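Local coordinates for amidohydrolase 3 domain-containing protein (Pyrococcus furiosus, PDB 3ICJ) that is an uncharacterized zinc-binding member of the amidohydrolase family that probably hydrolyses carbon-nitrogen bonds other than peptide bonds, at residues Trp150-Phe164 with His171-Leu183. Residues are numbered along the deposited sequence; the frame is centred on the assembly and turned at random.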
ATOM      1  N   TRP A 150      25.298   5.030 -22.228  1.00 37.61           N
ATOM      2  CA  TRP A 150      24.886   5.366 -20.869  1.00 37.76           C
ATOM      3  C   TRP A 150      24.704   6.874 -20.717  1.00 37.68           C
ATOM      4  O   TRP A 150      25.517   7.647 -21.237  1.00 37.21           O
ATOM      5  CB  TRP A 150      25.937   4.912 -19.861  1.00 35.95           C
ATOM      6  CG  TRP A 150      25.981   3.450 -19.587  1.00 35.56           C
ATOM      7  CD1 TRP A 150      26.630   2.494 -20.324  1.00 40.92           C
ATOM      8  CD2 TRP A 150      25.390   2.768 -18.472  1.00 43.60           C
ATOM      9  NE1 TRP A 150      26.456   1.258 -19.748  1.00 43.64           N
ATOM     10  CE2 TRP A 150      25.700   1.395 -18.611  1.00 40.82           C
ATOM     11  CE3 TRP A 150      24.610   3.181 -17.375  1.00 47.17           C
ATOM     12  CZ2 TRP A 150      25.260   0.427 -17.692  1.00 46.20           C
ATOM     13  CZ3 TRP A 150      24.171   2.210 -16.455  1.00 44.38           C
ATOM     14  CH2 TRP A 150      24.500   0.853 -16.625  1.00 47.39           C
ATOM     15  N   PRO A 151      23.648   7.299 -19.993  1.00 36.44           N
ATOM     16  CA  PRO A 151      23.548   8.713 -19.627  1.00 33.22           C
ATOM     17  C   PRO A 151      24.562   9.021 -18.526  1.00 35.53           C
ATOM     18  O   PRO A 151      24.901   8.140 -17.721  1.00 37.20           O
ATOM     19  CB  PRO A 151      22.109   8.851 -19.114  1.00 39.35           C
ATOM     20  CG  PRO A 151      21.750   7.479 -18.582  1.00 40.82           C
ATOM     21  CD  PRO A 151      22.590   6.477 -19.369  1.00 42.38           C
ATOM     22  N   THR A 152      25.095  10.234 -18.517  1.00 32.54           N
ATOM     23  CA  THR A 152      26.052  10.602 -17.490  1.00 37.62           C
ATOM     24  C   THR A 152      25.747  11.966 -16.923  1.00 36.04           C
ATOM     25  O   THR A 152      24.970  12.750 -17.500  1.00 33.77           O
ATOM     26  CB  THR A 152      27.529  10.645 -18.009  1.00 36.06           C
ATOM     27  OG1 THR A 152      27.658  11.674 -19.000  1.00 35.09           O
ATOM     28  CG2 THR A 152      28.000   9.305 -18.556  1.00 38.41           C
ATOM     29  N   ARG A 153      26.417  12.242 -15.806  1.00 34.65           N
ATOM     30  CA  ARG A 153      26.449  13.531 -15.125  1.00 34.66           C
ATOM     31  C   ARG A 153      26.640  14.716 -16.072  1.00 36.68           C
ATOM     32  O   ARG A 153      25.947  15.730 -15.944  1.00 36.89           O
ATOM     33  CB  ARG A 153      27.583  13.483 -14.088  1.00 34.11           C
ATOM     34  CG  ARG A 153      27.833  14.729 -13.311  1.00 38.45           C
ATOM     35  CD  ARG A 153      29.250  14.708 -12.723  1.00 49.45           C
ATOM     36  NE  ARG A 153      29.393  15.774 -11.732  1.00 64.65           N
ATOM     37  CZ  ARG A 153      30.098  15.699 -10.603  1.00 65.92           C
ATOM     38  NH1 ARG A 153      30.749  14.586 -10.276  1.00 62.42           N
ATOM     39  NH2 ARG A 153      30.131  16.745  -9.779  1.00 55.38           N
ATOM     40  N   GLU A 154      27.570  14.571 -17.015  1.00 36.16           N
ATOM     41  CA  GLU A 154      27.884  15.598 -18.006  1.00 36.39           C
ATOM     42  C   GLU A 154      26.728  15.895 -18.990  1.00 37.50           C
ATOM     43  O   GLU A 154      26.478  17.062 -19.316  1.00 39.53           O
ATOM     44  CB  GLU A 154      29.186  15.235 -18.743  1.00 36.27           C
ATOM     45  CG  GLU A 154      29.408  15.983 -20.048  1.00 46.73           C
ATOM     46  CD  GLU A 154      30.866  16.184 -20.372  1.00 55.30           C
ATOM     47  OE1 GLU A 154      31.726  15.553 -19.709  1.00 54.55           O
ATOM     48  OE2 GLU A 154      31.144  16.981 -21.294  1.00 55.17           O
ATOM     49  N   ASP A 155      26.016  14.860 -19.437  1.00 36.65           N
ATOM     50  CA  ASP A 155      24.822  15.041 -20.293  1.00 41.21           C
ATOM     51  C   ASP A 155      23.725  15.829 -19.572  1.00 42.90           C
ATOM     52  O   ASP A 155      23.034  16.652 -20.176  1.00 42.58           O
ATOM     53  CB  ASP A 155      24.249  13.685 -20.727  1.00 38.26           C
ATOM     54  CG  ASP A 155      25.250  12.847 -21.507  1.00 38.74           C
ATOM     55  OD1 ASP A 155      25.730  13.316 -22.555  1.00 34.75           O
ATOM     56  OD2 ASP A 155      25.557  11.713 -21.078  1.00 35.58           O
ATOM     57  N   LEU A 156      23.581  15.574 -18.274  1.00 40.19           N
ATOM     58  CA  LEU A 156      22.496  16.160 -17.492  1.00 40.11           C
ATOM     59  C   LEU A 156      22.877  17.489 -16.844  1.00 44.14           C
ATOM     60  O   LEU A 156      22.019  18.177 -16.275  1.00 43.22           O
ATOM     61  CB  LEU A 156      22.007  15.169 -16.434  1.00 41.88           C
ATOM     62  CG  LEU A 156      21.655  13.758 -16.907  1.00 38.44           C
ATOM     63  CD1 LEU A 156      21.445  12.865 -15.709  1.00 41.90           C
ATOM     64  CD2 LEU A 156      20.420  13.771 -17.795  1.00 36.83           C
ATOM     65  N   ASP A 157      24.158  17.855 -16.935  1.00 40.98           N
ATOM     66  CA  ASP A 157      24.621  19.147 -16.422  1.00 44.89           C
ATOM     67  C   ASP A 157      24.139  20.340 -17.248  1.00 43.62           C
ATOM     68  O   ASP A 157      24.325  21.483 -16.828  1.00 46.64           O
ATOM     69  CB  ASP A 157      26.148  19.181 -16.279  1.00 46.67           C
ATOM     70  CG  ASP A 157      26.626  18.648 -14.937  1.00 47.88           C
ATOM     71  OD1 ASP A 157      25.787  18.393 -14.048  1.00 42.34           O
ATOM     72  OD2 ASP A 157      27.854  18.484 -14.779  1.00 51.94           O
ATOM     73  N   VAL A 158      23.524  20.084 -18.408  1.00 40.37           N
ATOM     74  CA  VAL A 158      22.888  21.158 -19.194  1.00 42.59           C
ATOM     75  C   VAL A 158      21.589  21.687 -18.539  1.00 39.90           C
ATOM     76  O   VAL A 158      21.158  22.805 -18.816  1.00 42.26           O
ATOM     77  CB  VAL A 158      22.656  20.778 -20.707  1.00 41.54           C
ATOM     78  CG1 VAL A 158      23.975  20.418 -21.406  1.00 36.84           C
ATOM     79  CG2 VAL A 158      21.622  19.671 -20.853  1.00 38.59           C
ATOM     80  N   ILE A 159      20.992  20.879 -17.663  1.00 43.52           N
ATOM     81  CA  ILE A 159      19.783  21.235 -16.897  1.00 41.71           C
ATOM     82  C   ILE A 159      20.185  21.926 -15.586  1.00 42.90           C
ATOM     83  O   ILE A 159      20.957  21.368 -14.800  1.00 39.75           O
ATOM     84  CB  ILE A 159      18.946  19.960 -16.605  1.00 41.10           C
ATOM     85  CG1 ILE A 159      18.538  19.298 -17.926  1.00 36.49           C
ATOM     86  CG2 ILE A 159      17.722  20.278 -15.736  1.00 38.12           C
ATOM     87  CD1 ILE A 159      18.460  17.807 -17.857  1.00 42.56           C
ATOM     88  N   ASP A 160      19.657  23.125 -15.332  1.00 44.43           N
ATOM     89  CA  ASP A 160      20.149  23.932 -14.198  1.00 48.42           C
ATOM     90  C   ASP A 160      19.464  23.684 -12.828  1.00 48.49           C
ATOM     91  O   ASP A 160      19.480  24.552 -11.942  1.00 51.97           O
ATOM     92  CB  ASP A 160      20.219  25.429 -14.560  1.00 45.49           C
ATOM     93  CG  ASP A 160      18.848  26.076 -14.709  1.00 54.93           C
ATOM     94  OD1 ASP A 160      17.814  25.363 -14.725  1.00 52.15           O
ATOM     95  OD2 ASP A 160      18.808  27.324 -14.809  1.00 61.65           O
ATOM     96  N   ARG A 161      18.805  22.548 -12.678  1.00 44.99           N
ATOM     97  CA  ARG A 161      18.394  22.127 -11.356  0.50 46.79           C
ATOM     98  C   ARG A 161      18.687  20.672 -11.048  1.00 44.09           C
ATOM     99  O   ARG A 161      19.010  19.947 -11.975  1.00 42.48           O
ATOM    100  CB  ARG A 161      16.928  22.459 -11.108  0.50 48.74           C
ATOM    101  CG  ARG A 161      15.936  21.675 -11.920  0.50 52.66           C
ATOM    102  CD  ARG A 161      14.609  22.418 -11.961  0.50 55.70           C
ATOM    103  NE  ARG A 161      14.156  22.623 -13.325  0.50 57.73           N
ATOM    104  CZ  ARG A 161      12.989  22.206 -13.792  0.50 58.32           C
ATOM    105  NH1 ARG A 161      12.663  22.425 -15.056  0.50 54.80           N
ATOM    106  NH2 ARG A 161      12.145  21.581 -13.001  0.50 54.00           N
ATOM    107  N   PRO A 162      18.581  20.252  -9.794  1.00 42.84           N
ATOM    108  CA  PRO A 162      18.947  18.858  -9.479  1.00 45.47           C
ATOM    109  C   PRO A 162      18.089  17.848 -10.224  1.00 42.42           C
ATOM    110  O   PRO A 162      16.894  18.062 -10.422  1.00 43.54           O
ATOM    111  CB  PRO A 162      18.707  18.745  -7.969  1.00 41.21           C
ATOM    112  CG  PRO A 162      18.852  20.126  -7.473  1.00 48.64           C
ATOM    113  CD  PRO A 162      18.305  21.012  -8.555  1.00 40.44           C
ATOM    114  N   VAL A 163      18.734  16.777 -10.664  1.00 43.44           N
ATOM    115  CA  VAL A 163      18.114  15.765 -11.504  1.00 39.14           C
ATOM    116  C   VAL A 163      18.515  14.405 -10.943  1.00 41.04           C
ATOM    117  O   VAL A 163      19.672  14.204 -10.585  1.00 45.41           O
ATOM    118  CB  VAL A 163      18.570  15.943 -12.983  1.00 39.69           C
ATOM    119  CG1 VAL A 163      18.399  14.680 -13.768  1.00 37.87           C
ATOM    120  CG2 VAL A 163      17.797  17.096 -13.664  1.00 34.71           C
ATOM    121  N   PHE A 164      17.566  13.476 -10.836  1.00 36.76           N
ATOM    122  CA  PHE A 164      17.878  12.144 -10.315  1.00 38.00           C
ATOM    123  C   PHE A 164      17.001  11.160 -11.075  1.00 39.03           C
ATOM    124  O   PHE A 164      15.772  11.191 -10.945  1.00 36.88           O
ATOM    125  CB  PHE A 164      17.613  12.097  -8.801  1.00 34.83           C
ATOM    126  CG  PHE A 164      17.951  10.768  -8.147  1.00 40.35           C
ATOM    127  CD1 PHE A 164      19.158  10.598  -7.489  1.00 36.70           C
ATOM    128  CD2 PHE A 164      17.056   9.701  -8.177  1.00 42.20           C
ATOM    129  CE1 PHE A 164      19.479   9.388  -6.885  1.00 43.73           C
ATOM    130  CE2 PHE A 164      17.370   8.479  -7.575  1.00 45.94           C
ATOM    131  CZ  PHE A 164      18.582   8.325  -6.931  1.00 38.05           C
ATOM    132  N   HIS A 171      17.517  -0.486 -10.034  1.00 41.09           N
ATOM    133  CA  HIS A 171      18.717  -0.941  -9.321  1.00 39.69           C
ATOM    134  C   HIS A 171      19.896   0.012  -9.545  1.00 38.54           C
ATOM    135  O   HIS A 171      20.922  -0.110  -8.876  1.00 41.07           O
ATOM    136  CB  HIS A 171      19.100  -2.385  -9.704  1.00 42.47           C
ATOM    137  CG  HIS A 171      18.009  -3.385  -9.468  1.00 46.91           C
ATOM    138  ND1 HIS A 171      17.324  -3.473  -8.274  1.00 47.82           N
ATOM    139  CD2 HIS A 171      17.483  -4.337 -10.274  1.00 49.10           C
ATOM    140  CE1 HIS A 171      16.420  -4.433  -8.357  1.00 51.78           C
ATOM    141  NE2 HIS A 171      16.497  -4.973  -9.561  1.00 52.70           N
ATOM    142  N   VAL A 172      19.723   0.969 -10.463  1.00 32.30           N
ATOM    143  CA  VAL A 172      20.767   1.954 -10.848  1.00 36.94           C
ATOM    144  C   VAL A 172      20.107   3.334 -11.046  1.00 37.77           C
ATOM    145  O   VAL A 172      18.943   3.404 -11.459  1.00 41.14           O
ATOM    146  CB  VAL A 172      21.503   1.545 -12.180  1.00 36.09           C
ATOM    147  CG1 VAL A 172      22.590   2.560 -12.573  1.00 31.88           C
ATOM    148  CG2 VAL A 172      22.107   0.119 -12.114  1.00 35.86           C
ATOM    149  N   ALA A 173      20.829   4.424 -10.761  1.00 36.62           N
ATOM    150  CA  ALA A 173      20.341   5.761 -11.086  1.00 34.11           C
ATOM    151  C   ALA A 173      21.463   6.655 -11.608  1.00 38.04           C
ATOM    152  O   ALA A 173      22.620   6.437 -11.279  1.00 39.27           O
ATOM    153  CB  ALA A 173      19.680   6.398  -9.872  1.00 31.10           C
ATOM    154  N   VAL A 174      21.115   7.632 -12.440  1.00 34.97           N
ATOM    155  CA  VAL A 174      22.064   8.666 -12.869  1.00 39.99           C
ATOM    156  C   VAL A 174      21.604  10.021 -12.336  1.00 38.52           C
ATOM    157  O   VAL A 174      20.396  10.283 -12.233  1.00 35.34           O
ATOM    158  CB  VAL A 174      22.301   8.669 -14.429  1.00 33.04           C
ATOM    159  CG1 VAL A 174      21.047   9.124 -15.198  1.00 36.03           C
ATOM    160  CG2 VAL A 174      23.535   9.516 -14.820  1.00 35.19           C
ATOM    161  N   MET A 175      22.568  10.869 -11.974  1.00 39.12           N
ATOM    162  CA  MET A 175      22.269  12.210 -11.466  1.00 43.23           C
ATOM    163  C   MET A 175      23.211  13.264 -12.072  1.00 46.55           C
ATOM    164  O   MET A 175      24.273  12.921 -12.607  1.00 44.42           O
ATOM    165  CB  MET A 175      22.274  12.226  -9.914  1.00 37.36           C
ATOM    166  CG  MET A 175      23.638  11.972  -9.245  1.00 47.56           C
ATOM    167  SD  MET A 175      23.530  11.660  -7.452  1.00 37.10           S
ATOM    168  CE  MET A 175      23.134   9.935  -7.460  1.00 38.06           C
ATOM    169  N   ASN A 176      22.821  14.538 -12.022  1.00 40.84           N
ATOM    170  CA  ASN A 176      23.763  15.589 -12.432  1.00 37.84           C
ATOM    171  C   ASN A 176      24.585  16.101 -11.239  1.00 40.14           C
ATOM    172  O   ASN A 176      24.439  15.578 -10.120  1.00 35.96           O
ATOM    173  CB  ASN A 176      23.078  16.713 -13.226  1.00 36.52           C
ATOM    174  CG  ASN A 176      22.103  17.512 -12.402  1.00 40.52           C
ATOM    175  OD1 ASN A 176      21.934  17.284 -11.196  1.00 34.03           O
ATOM    176  ND2 ASN A 176      21.444  18.467 -13.052  1.00 35.65           N
ATOM    177  N   SER A 177      25.445  17.093 -11.487  1.00 34.64           N
ATOM    178  CA  SER A 177      26.356  17.635 -10.469  1.00 39.43           C
ATOM    179  C   SER A 177      25.660  18.296  -9.286  1.00 38.80           C
ATOM    180  O   SER A 177      26.075  18.090  -8.139  1.00 44.41           O
ATOM    181  CB  SER A 177      27.362  18.613 -11.089  1.00 31.19           C
ATOM    182  OG  SER A 177      28.176  17.937 -12.034  1.00 37.89           O
ATOM    183  N   LYS A 178      24.603  19.059  -9.571  1.00 37.72           N
ATOM    184  CA  LYS A 178      23.788  19.718  -8.539  1.00 39.32           C
ATOM    185  C   LYS A 178      23.233  18.709  -7.536  1.00 39.93           C
ATOM    186  O   LYS A 178      23.310  18.918  -6.322  1.00 36.29           O
ATOM    187  CB  LYS A 178      22.638  20.510  -9.171  1.00 34.58           C
ATOM    188  CG  LYS A 178      23.036  21.893  -9.648  1.00 41.81           C
ATOM    189  CD  LYS A 178      21.818  22.730  -9.945  1.00 41.09           C
ATOM    190  CE  LYS A 178      22.137  24.219  -9.864  1.00 51.82           C
ATOM    191  NZ  LYS A 178      22.890  24.691 -11.053  1.00 53.69           N
ATOM    192  N   MET A 179      22.706  17.606  -8.058  1.00 40.59           N
ATOM    193  CA  MET A 179      22.189  16.526  -7.239  1.00 37.68           C
ATOM    194  C   MET A 179      23.314  15.842  -6.433  1.00 39.42           C
ATOM    195  O   MET A 179      23.140  15.567  -5.250  1.00 35.99           O
ATOM    196  CB  MET A 179      21.432  15.523  -8.120  1.00 41.63           C
ATOM    197  CG  MET A 179      20.563  14.521  -7.366  1.00 42.47           C
ATOM    198  SD  MET A 179      19.108  15.239  -6.556  1.00 39.91           S
ATOM    199  CE  MET A 179      19.431  14.452  -5.014  1.00 26.58           C
ATOM    200  N   ILE A 180      24.460  15.593  -7.070  1.00 41.02           N
ATOM    201  CA  ILE A 180      25.641  15.017  -6.397  1.00 39.05           C
ATOM    202  C   ILE A 180      26.063  15.882  -5.195  1.00 36.98           C
ATOM    203  O   ILE A 180      26.349  15.353  -4.106  1.00 34.66           O
ATOM    204  CB  ILE A 180      26.847  14.851  -7.390  1.00 39.11           C
ATOM    205  CG1 ILE A 180      26.609  13.664  -8.319  1.00 41.52           C
ATOM    206  CG2 ILE A 180      28.168  14.630  -6.651  1.00 37.02           C
ATOM    207  CD1 ILE A 180      27.398  13.704  -9.599  1.00 35.30           C
ATOM    208  N   ASP A 181      26.063  17.202  -5.402  1.00 37.48           N
ATOM    209  CA  ASP A 181      26.441  18.189  -4.377  1.00 37.31           C
ATOM    210  C   ASP A 181      25.485  18.175  -3.181  1.00 38.14           C
ATOM    211  O   ASP A 181      25.903  18.386  -2.036  1.00 34.46           O
ATOM    212  CB  ASP A 181      26.495  19.611  -4.970  1.00 39.32           C
ATOM    213  CG  ASP A 181      27.681  19.831  -5.924  1.00 43.90           C
ATOM    214  OD1 ASP A 181      28.604  18.982  -5.992  1.00 40.33           O
ATOM    215  OD2 ASP A 181      27.692  20.890  -6.594  1.00 42.74           O
ATOM    216  N   LEU A 182      24.202  17.938  -3.452  1.00 38.41           N
ATOM    217  CA  LEU A 182      23.204  17.860  -2.386  1.00 40.74           C
ATOM    218  C   LEU A 182      23.337  16.581  -1.559  1.00 39.76           C
ATOM    219  O   LEU A 182      23.066  16.585  -0.354  1.00 37.86           O
ATOM    220  CB  LEU A 182      21.781  17.993  -2.940  1.00 38.52           C
ATOM    221  CG  LEU A 182      21.310  19.330  -3.529  1.00 39.17           C
ATOM    222  CD1 LEU A 182      19.838  19.216  -3.914  1.00 37.46           C
ATOM    223  CD2 LEU A 182      21.528  20.519  -2.577  1.00 37.44           C
ATOM    224  N   LEU A 183      23.772  15.497  -2.194  1.00 37.93           N
ATOM    225  CA  LEU A 183      23.868  14.196  -1.516  1.00 39.27           C
ATOM    226  C   LEU A 183      25.086  14.045  -0.611  1.00 40.62           C
ATOM    227  O   LEU A 183      24.969  13.498   0.485  1.00 40.64           O
ATOM    228  CB  LEU A 183      23.804  13.030  -2.521  1.00 37.77           C
ATOM    229  CG  LEU A 183      22.445  12.689  -3.153  1.00 46.36           C
ATOM    230  CD1 LEU A 183      22.588  11.487  -4.053  1.00 35.64           C
ATOM    231  CD2 LEU A 183      21.388  12.386  -2.108  1.00 43.83           C
TER
HETATM  232  O   HOH W   1      24.455  20.005 -12.164  1.00 38.67           O
HETATM  233  O   HOH W   2      23.241  22.088 -13.132  1.00 52.86           O
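F164 and M175 form a non-hydrogen-bonded antiparallel pair, CA to CA 4.5 Å, their side chains alongside each other on one sheet face; F164 CZ reaches A173 CB at 3.7 Å. On the other side of strand 172-175, V174 divides its methyls: CG1, between backbone N and carbonyl carbon (chi1 68°), touches P151 CG and L156 CD1, each at 3.8 Å, while CG2, anti to N, packs on P151 O and T152 CA. Farther out, the N176 side chain makes three hydrogen bonds across the contact. Its ND2 donates, near the amide plane, to L156 O and R161 O (3.0 Å to the latter); OD1 accepts from V163 N. M179 N approaches OD1 from the opposite face (3.2 Å, 164°), so four bonds fix this buried amide. At the polar edge, R153 NE meets S177 OG in the guanidinium plane, nearly straight (174°) but doubtfully short (2.5 Å); I180 CD1 lies over one guanidinium face, toward its rim. D157 receives S177 N on OD1 (2.9 Å) and S177 OG on OD2 (2.8 Å), through syn lone pairs. This is a beta hairpin, 163-167 with 172-175, running into an asparagine N-capped helix, 177-183, away from the two zinc ions.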